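Local coordinates for protein cystathionine gamma-lyase (Saccharomyces cerevisiae, PDB 1N8P) that belongs to the Cys/Met metabolism family of enzymes that depend on pyridoxal-5'-phosphate, and carries that ligand in a pocket of its fold, at residues A[147-152]-A[179-184]; A[262-267]-A[306-311]. All coordinates share one frame; numbering follows the deposited sequence.

The two contacts follow one another along the chain: contact 1 closes at residue 184, well before contact 2 opens at residue 262. Contact 1 lies about 6 Å from the centre of the chain, at loops of the seven-stranded sheet that borders the pyridoxal-5'-phosphate pocket. Contact 2, about 17 Å from that centre, packs helix 253-271 against a strand of the five-stranded sheet. Their own centres are about 13 Å apart, and they meet directly: Pro150 O lies 2.8 Å from Ser309 OG, and Leu152 packs against Met307, Ile308 and Ser309. Loop 147-152, which follows a strand of the larger sheet, thus lies against strand 307-312 of the smaller one.

Contact 1 (A[147-152]-A[179-184]); sequences PTNPTL and NTFLSP. With PLP (pyridoxal-5'-phosphate), chain E.
Asn149 OD1 accepts a hydrogen bond from Arg369 NE, while the rest of this side chain packs against Phe181. Its CB lies 3.4 Å from Phe181 CE2, approaching the ring obliquely. Its CG instead comes in at the ring edge, 3.6 Å from Phe181 CZ, and the amide plane stands 77° from the ring plane. Asn149 reaches this place because its CG runs anti to the backbone N (chi1 173°), and the bond to Arg369 should limit rotation of the amide.

The same ring also meets the ligand: Phe181 CE1 is 3.0 Å from O3 of pyridoxal-5'-phosphate, which sits at the ring edge in its plane. The ring edge thus meets both loop 147-152 and the ligand. Next to it along the chain, Leu182 meets Pro147: Pro147 CG is 3.5 Å from Leu182 CG, an apolar touch. Thr180, also in the pocket, is fixed through OG1 by Asp178 OD1 and Ser200 N. The peptide bond before Pro150 is cis, and Pro150 turns onto Leu367 and Arg369 of strand 367-371. Loop 147-152 follows strand 139-144 and segment 179-184 follows its parallel neighbour 174-178, with helix 157-167 in the crossover between them.

Contact 2 (A[262-267]-A[306-311]); sequences LSANKI and GMISFR
Ile308 is the strand residue that reaches the helix, and it does so with its outer branch. Its CD1 lies 3.5 Å from Ala264 CB and 3.8 Å from Ile267 CG2, so the end of one side chain touches two helix residues a turn apart. Ile308 CG1 adds a further approach, 3.8 Å from Ala264 CB. CG1 stands anti to the carbonyl carbon (chi1 -67°), and the chain then extends to carry CD1 up to the helix. The Ile267 and Ile308 side chains cross at about a right angle. Beside them, Ala264 CB sits 3.9 Å from Gly306 CA, just before the strand begins. No polar bond spans the two segments.

Further out, the strand is held by backbone hydrogen bonds: Ile308 pairs with Ile370, and Ser309 with Asn282 on the other neighbour. The helix has its own ties to helix 377-392, through Ile267 against Leu381 and the hydrogen bond of Ser263 OG with Thr377 OG1. Met307 leaves the strand on the side away from the helix, and its side chain touches Tyr204 and also Leu335 of the ligand pocket. This is helix-on-sheet packing of an alpha/beta unit, as in the smaller C-terminal domain of fold type I pyridoxal-5'-phosphate enzymes.

Contact 1 (A[147-152]-A[179-184])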
ATOM      1  N   PRO A 147     -24.497  16.927  15.964  1.00 39.99           N
ATOM      2  CA  PRO A 147     -24.780  16.203  17.210  1.00 39.33           C
ATOM      3  C   PRO A 147     -23.538  16.372  18.094  1.00 39.06           C
ATOM      4  O   PRO A 147     -22.439  15.951  17.749  1.00 38.60           O
ATOM      5  CB  PRO A 147     -25.022  14.769  16.744  1.00 39.48           C
ATOM      6  CG  PRO A 147     -25.359  14.933  15.293  1.00 38.89           C
ATOM      7  CD  PRO A 147     -24.401  15.998  14.847  1.00 26.28           C
ATOM      8  N   THR A 148     -23.705  17.047  19.217  1.00 35.26           N
ATOM      9  CA  THR A 148     -22.591  17.287  20.098  1.00 35.72           C
ATOM     10  C   THR A 148     -22.028  16.004  20.665  1.00 32.11           C
ATOM     11  O   THR A 148     -22.740  15.049  20.929  1.00 33.77           O
ATOM     12  CB  THR A 148     -23.018  18.149  21.257  1.00 41.69           C
ATOM     13  OG1 THR A 148     -24.063  17.482  21.971  1.00 35.15           O
ATOM     14  CG2 THR A 148     -23.508  19.485  20.768  1.00 44.98           C
ATOM     15  N   ASN A 149     -20.731  16.011  20.879  1.00 34.03           N
ATOM     16  CA  ASN A 149     -20.037  14.866  21.436  1.00 44.13           C
ATOM     17  C   ASN A 149     -19.740  15.166  22.913  1.00 44.84           C
ATOM     18  O   ASN A 149     -19.022  16.118  23.212  1.00 24.71           O
ATOM     19  CB  ASN A 149     -18.761  14.665  20.622  1.00 46.77           C
ATOM     20  CG  ASN A 149     -17.867  13.615  21.180  1.00 44.85           C
ATOM     21  OD1 ASN A 149     -18.270  12.474  21.392  1.00 51.52           O
ATOM     22  ND2 ASN A 149     -16.626  13.988  21.400  1.00 41.33           N
ATOM     23  N   PRO A 150     -20.249  14.329  23.851  1.00 53.64           N
ATOM     24  CA  PRO A 150     -21.074  13.113  23.746  1.00 52.85           C
ATOM     25  C   PRO A 150     -22.527  13.219  24.230  1.00 54.58           C
ATOM     26  O   PRO A 150     -23.245  12.224  24.260  1.00 54.15           O
ATOM     27  CB  PRO A 150     -20.318  12.161  24.631  1.00 59.65           C
ATOM     28  CG  PRO A 150     -20.112  13.075  25.863  1.00 63.33           C
ATOM     29  CD  PRO A 150     -19.698  14.429  25.221  1.00 60.38           C
ATOM     30  N   THR A 151     -22.955  14.402  24.649  1.00 59.92           N
ATOM     31  CA  THR A 151     -24.324  14.583  25.133  1.00 57.38           C
ATOM     32  C   THR A 151     -25.294  14.225  24.007  1.00 56.43           C
ATOM     33  O   THR A 151     -26.385  13.696  24.238  1.00 60.72           O
ATOM     34  CB  THR A 151     -24.549  16.042  25.606  1.00 58.98           C
ATOM     35  OG1 THR A 151     -23.686  16.311  26.713  1.00 60.28           O
ATOM     36  CG2 THR A 151     -25.986  16.264  26.058  1.00 66.51           C
ATOM     37  N   LEU A 152     -24.876  14.518  22.784  1.00 49.34           N
ATOM     38  CA  LEU A 152     -25.660  14.222  21.607  1.00 45.11           C
ATOM     39  C   LEU A 152     -26.846  15.152  21.395  1.00 44.91           C
ATOM     40  O   LEU A 152     -27.927  14.704  21.033  1.00 45.87           O
ATOM     41  CB  LEU A 152     -26.111  12.764  21.656  1.00 38.38           C
ATOM     42  CG  LEU A 152     -24.947  11.764  21.715  1.00 27.56           C
ATOM     43  CD1 LEU A 152     -25.443  10.346  21.530  1.00 28.37           C
ATOM     44  CD2 LEU A 152     -23.961  12.096  20.635  1.00 17.99           C
ATOM     45  N   ASN A 179     -20.340  17.607  10.369  1.00 28.80           N
ATOM     46  CA  ASN A 179     -21.270  16.527  10.057  1.00 27.24           C
ATOM     47  C   ASN A 179     -20.649  15.148  10.201  1.00 32.43           C
ATOM     48  O   ASN A 179     -21.212  14.183   9.679  1.00 33.70           O
ATOM     49  CB  ASN A 179     -21.728  16.763   8.606  1.00 30.08           C
ATOM     50  CG  ASN A 179     -22.867  15.869   8.157  1.00 24.54           C
ATOM     51  OD1 ASN A 179     -23.820  15.630   8.876  1.00 22.77           O
ATOM     52  ND2 ASN A 179     -22.786  15.416   6.917  1.00 30.84           N
ATOM     53  N   THR A 180     -19.503  15.052  10.892  1.00 32.40           N
ATOM     54  CA  THR A 180     -18.777  13.779  11.101  1.00 34.26           C
ATOM     55  C   THR A 180     -19.606  12.582  11.632  1.00 36.72           C
ATOM     56  O   THR A 180     -19.717  11.547  10.965  1.00 34.47           O
ATOM     57  CB  THR A 180     -17.528  13.992  12.054  1.00 43.20           C
ATOM     58  OG1 THR A 180     -16.486  14.711  11.359  1.00 39.94           O
ATOM     59  CG2 THR A 180     -16.977  12.641  12.560  1.00 30.62           C
ATOM     60  N   PHE A 181     -20.183  12.742  12.823  1.00 36.44           N
ATOM     61  CA  PHE A 181     -21.006  11.715  13.491  1.00 37.62           C
ATOM     62  C   PHE A 181     -22.236  11.172  12.788  1.00 35.26           C
ATOM     63  O   PHE A 181     -22.679  10.067  13.082  1.00 41.98           O
ATOM     64  CB  PHE A 181     -21.470  12.222  14.855  1.00 33.70           C
ATOM     65  CG  PHE A 181     -20.370  12.342  15.862  1.00 39.32           C
ATOM     66  CD1 PHE A 181     -19.044  12.445  15.458  1.00 25.54           C
ATOM     67  CD2 PHE A 181     -20.673  12.403  17.225  1.00 40.37           C
ATOM     68  CE1 PHE A 181     -18.042  12.610  16.390  1.00 39.63           C
ATOM     69  CE2 PHE A 181     -19.675  12.569  18.164  1.00 41.89           C
ATOM     70  CZ  PHE A 181     -18.350  12.675  17.744  1.00 44.24           C
ATOM     71  N   LEU A 182     -22.844  11.951  11.911  1.00 36.58           N
ATOM     72  CA  LEU A 182     -24.017  11.444  11.208  1.00 29.46           C
ATOM     73  C   LEU A 182     -23.628  10.991   9.804  1.00 28.87           C
ATOM     74  O   LEU A 182     -24.194  10.036   9.300  1.00 30.78           O
ATOM     75  CB  LEU A 182     -25.108  12.506  11.135  1.00 34.45           C
ATOM     76  CG  LEU A 182     -25.785  12.916  12.450  1.00 33.92           C
ATOM     77  CD1 LEU A 182     -26.749  14.070  12.172  1.00 33.83           C
ATOM     78  CD2 LEU A 182     -26.550  11.732  13.051  1.00 30.83           C
ATOM     79  N   SER A 183     -22.657  11.670   9.192  1.00 25.63           N
ATOM     80  CA  SER A 183     -22.166  11.325   7.851  1.00 26.80           C
ATOM     81  C   SER A 183     -23.084  11.712   6.683  1.00 28.86           C
ATOM     82  O   SER A 183     -24.290  11.783   6.834  1.00 27.26           O
ATOM     83  CB  SER A 183     -21.997   9.843   7.730  1.00 20.10           C
ATOM     84  OG  SER A 183     -23.201   9.339   7.199  1.00 13.74           O
ATOM     85  N   PRO A 184     -22.513  11.933   5.492  1.00 26.82           N
ATOM     86  CA  PRO A 184     -23.366  12.287   4.359  1.00 31.20           C
ATOM     87  C   PRO A 184     -24.704  11.528   4.322  1.00 29.22           C
ATOM     88  O   PRO A 184     -25.738  12.108   4.089  1.00 40.58           O
ATOM     89  CB  PRO A 184     -22.470  11.961   3.159  1.00 26.17           C
ATOM     90  CG  PRO A 184     -21.114  12.423   3.662  1.00 24.05           C
ATOM     91  CD  PRO A 184     -21.094  11.875   5.084  1.00 26.43           C
TER
HETATM   92  N1  PLP E 400     -13.960  16.352  14.846  1.00 63.84           N
HETATM   93  C2  PLP E 400     -14.823  15.369  15.281  1.00 66.19           C
HETATM   94  C2A PLP E 400     -16.276  15.806  15.433  1.00 62.39           C
HETATM   95  C3  PLP E 400     -14.224  14.025  15.533  1.00 66.73           C
HETATM   96  O3  PLP E 400     -15.156  13.120  15.919  1.00 70.00           O
HETATM   97  C4  PLP E 400     -12.827  13.803  15.337  1.00 59.54           C
HETATM   98  C4A PLP E 400     -12.220  12.459  15.632  1.00 59.52           C
HETATM   99  C5  PLP E 400     -12.017  14.961  14.865  1.00 56.73           C
HETATM  100  C6  PLP E 400     -12.606  16.191  14.631  1.00 63.44           C
HETATM  101  C5A PLP E 400     -10.527  14.723  14.567  1.00 54.93           C
HETATM  102  O4P PLP E 400     -10.264  14.391  13.216  1.00 41.50           O
HETATM  103  P   PLP E 400      -8.787  14.198  12.739  1.00 38.73           P
HETATM  104  O1P PLP E 400      -8.939  13.654  11.412  1.00 49.06           O
HETATM  105  O2P PLP E 400      -8.160  13.212  13.702  1.00 51.55           O
HETATM  106  O3P PLP E 400      -8.220  15.532  12.863  1.00 43.50           O

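Contact 2 (A[262-267]-A[306-311])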
ATOM      1  N   LEU A 262     -29.661   1.402  12.967  1.00 39.16           N
ATOM      2  CA  LEU A 262     -30.729   0.530  13.460  1.00 40.17           C
ATOM      3  C   LEU A 262     -30.236  -0.086  14.773  1.00 40.22           C
ATOM      4  O   LEU A 262     -30.925  -0.067  15.774  1.00 49.15           O
ATOM      5  CB  LEU A 262     -31.051  -0.614  12.478  1.00 35.73           C
ATOM      6  CG  LEU A 262     -31.186  -0.431  10.959  1.00 35.48           C
ATOM      7  CD1 LEU A 262     -31.842  -1.670  10.481  1.00 39.26           C
ATOM      8  CD2 LEU A 262     -31.995   0.786  10.518  1.00 33.11           C
ATOM      9  N   SER A 263     -29.024  -0.616  14.778  1.00 41.90           N
ATOM     10  CA  SER A 263     -28.501  -1.217  15.984  1.00 42.83           C
ATOM     11  C   SER A 263     -28.479  -0.296  17.180  1.00 42.18           C
ATOM     12  O   SER A 263     -28.951  -0.679  18.232  1.00 44.77           O
ATOM     13  CB  SER A 263     -27.106  -1.770  15.736  1.00 41.76           C
ATOM     14  OG  SER A 263     -27.197  -2.985  15.015  1.00 42.39           O
ATOM     15  N   ALA A 264     -27.930   0.908  17.019  1.00 47.80           N
ATOM     16  CA  ALA A 264     -27.836   1.892  18.113  1.00 48.06           C
ATOM     17  C   ALA A 264     -29.205   2.303  18.621  1.00 48.09           C
ATOM     18  O   ALA A 264     -29.379   2.567  19.800  1.00 49.20           O
ATOM     19  CB  ALA A 264     -27.051   3.128  17.665  1.00 45.33           C
ATOM     20  N   ASN A 265     -30.175   2.361  17.720  1.00 50.90           N
ATOM     21  CA  ASN A 265     -31.524   2.700  18.099  1.00 49.11           C
ATOM     22  C   ASN A 265     -32.068   1.560  18.940  1.00 49.97           C
ATOM     23  O   ASN A 265     -32.584   1.799  20.020  1.00 53.09           O
ATOM     24  CB  ASN A 265     -32.394   2.899  16.862  1.00 49.21           C
ATOM     25  CG  ASN A 265     -33.861   3.093  17.208  1.00 47.85           C
ATOM     26  OD1 ASN A 265     -34.585   2.129  17.462  1.00 46.41           O
ATOM     27  ND2 ASN A 265     -34.300   4.346  17.233  1.00 45.85           N
ATOM     28  N   LYS A 266     -31.948   0.326  18.449  1.00 48.05           N
ATOM     29  CA  LYS A 266     -32.433  -0.840  19.177  1.00 48.03           C
ATOM     30  C   LYS A 266     -31.702  -1.042  20.504  1.00 50.13           C
ATOM     31  O   LYS A 266     -32.200  -1.738  21.397  1.00 53.29           O
ATOM     32  CB  LYS A 266     -32.317  -2.109  18.329  1.00 49.81           C
ATOM     33  CG  LYS A 266     -33.504  -2.385  17.431  1.00 47.30           C
ATOM     34  CD  LYS A 266     -33.350  -3.716  16.717  1.00 56.23           C
ATOM     35  CE  LYS A 266     -33.176  -4.861  17.715  1.00 60.79           C
ATOM     36  NZ  LYS A 266     -33.119  -6.204  17.056  1.00 58.19           N
ATOM     37  N   ILE A 267     -30.528  -0.439  20.637  1.00 43.30           N
ATOM     38  CA  ILE A 267     -29.767  -0.539  21.876  1.00 47.32           C
ATOM     39  C   ILE A 267     -30.169   0.594  22.834  1.00 51.12           C
ATOM     40  O   ILE A 267     -30.166   0.418  24.055  1.00 53.14           O
ATOM     41  CB  ILE A 267     -28.256  -0.478  21.603  1.00 39.51           C
ATOM     42  CG1 ILE A 267     -27.796  -1.807  21.012  1.00 40.09           C
ATOM     43  CG2 ILE A 267     -27.500  -0.190  22.876  1.00 35.46           C
ATOM     44  CD1 ILE A 267     -26.342  -1.814  20.540  1.00 38.72           C
ATOM     45  N   GLY A 306     -24.908   6.317  15.149  1.00 37.40           N
ATOM     46  CA  GLY A 306     -24.284   5.149  15.737  1.00 37.59           C
ATOM     47  C   GLY A 306     -23.715   5.423  17.115  1.00 35.99           C
ATOM     48  O   GLY A 306     -23.198   4.525  17.754  1.00 35.88           O
ATOM     49  N   MET A 307     -23.818   6.662  17.576  1.00 37.58           N
ATOM     50  CA  MET A 307     -23.310   7.046  18.888  1.00 40.17           C
ATOM     51  C   MET A 307     -24.456   7.192  19.886  1.00 42.61           C
ATOM     52  O   MET A 307     -25.418   7.938  19.661  1.00 38.55           O
ATOM     53  CB  MET A 307     -22.577   8.394  18.823  1.00 42.54           C
ATOM     54  CG  MET A 307     -21.573   8.564  17.690  1.00 44.54           C
ATOM     55  SD  MET A 307     -20.103   7.548  17.809  1.00 36.85           S
ATOM     56  CE  MET A 307     -19.276   8.265  19.265  1.00 30.02           C
ATOM     57  N   ILE A 308     -24.346   6.468  20.992  1.00 44.47           N
ATOM     58  CA  ILE A 308     -25.342   6.518  22.049  1.00 42.87           C
ATOM     59  C   ILE A 308     -24.497   7.090  23.170  1.00 42.05           C
ATOM     60  O   ILE A 308     -23.290   7.165  23.039  1.00 44.98           O
ATOM     61  CB  ILE A 308     -25.879   5.080  22.361  1.00 39.50           C
ATOM     62  CG1 ILE A 308     -26.659   4.576  21.148  1.00 36.91           C
ATOM     63  CG2 ILE A 308     -26.783   5.062  23.605  1.00 33.43           C
ATOM     64  CD1 ILE A 308     -26.977   3.122  21.182  1.00 37.75           C
ATOM     65  N   SER A 309     -25.118   7.541  24.239  1.00 43.51           N
ATOM     66  CA  SER A 309     -24.384   8.099  25.364  1.00 40.79           C
ATOM     67  C   SER A 309     -25.352   7.833  26.494  1.00 43.66           C
ATOM     68  O   SER A 309     -26.562   7.994  26.323  1.00 37.91           O
ATOM     69  CB  SER A 309     -24.172   9.587  25.134  1.00 46.79           C
ATOM     70  OG  SER A 309     -23.489  10.205  26.197  1.00 50.35           O
ATOM     71  N   PHE A 310     -24.857   7.373  27.633  1.00 42.69           N
ATOM     72  CA  PHE A 310     -25.786   7.085  28.708  1.00 49.94           C
ATOM     73  C   PHE A 310     -25.033   7.057  30.002  1.00 51.67           C
ATOM     74  O   PHE A 310     -23.813   6.986  29.979  1.00 50.11           O
ATOM     75  CB  PHE A 310     -26.513   5.751  28.442  1.00 48.96           C
ATOM     76  CG  PHE A 310     -25.703   4.535  28.761  1.00 53.42           C
ATOM     77  CD1 PHE A 310     -25.901   3.851  29.954  1.00 54.83           C
ATOM     78  CD2 PHE A 310     -24.714   4.093  27.896  1.00 48.28           C
ATOM     79  CE1 PHE A 310     -25.129   2.760  30.272  1.00 50.04           C
ATOM     80  CE2 PHE A 310     -23.945   3.004  28.214  1.00 41.51           C
ATOM     81  CZ  PHE A 310     -24.150   2.339  29.398  1.00 48.59           C
ATOM     82  N   ARG A 311     -25.756   7.156  31.117  1.00 53.44           N
ATOM     83  CA  ARG A 311     -25.150   7.152  32.448  1.00 56.24           C
ATOM     84  C   ARG A 311     -25.771   6.001  33.205  1.00 56.04           C
ATOM     85  O   ARG A 311     -26.984   5.845  33.182  1.00 62.67           O
ATOM     86  CB  ARG A 311     -25.407   8.497  33.159  1.00 55.93           C
ATOM     87  CG  ARG A 311     -26.861   8.992  33.103  1.00 68.40           C
ATOM     88  CD  ARG A 311     -27.041  10.502  33.434  1.00 70.00           C
ATOM     89  NE  ARG A 311     -26.846  10.827  34.846  1.00 67.20           N
ATOM     90  CZ  ARG A 311     -25.655  10.946  35.403  1.00 63.75           C
ATOM     91  NH1 ARG A 311     -24.583  10.779  34.657  1.00 65.57           N
ATOM     92  NH2 ARG A 311     -25.538  11.186  36.697  1.00 60.40           N
TER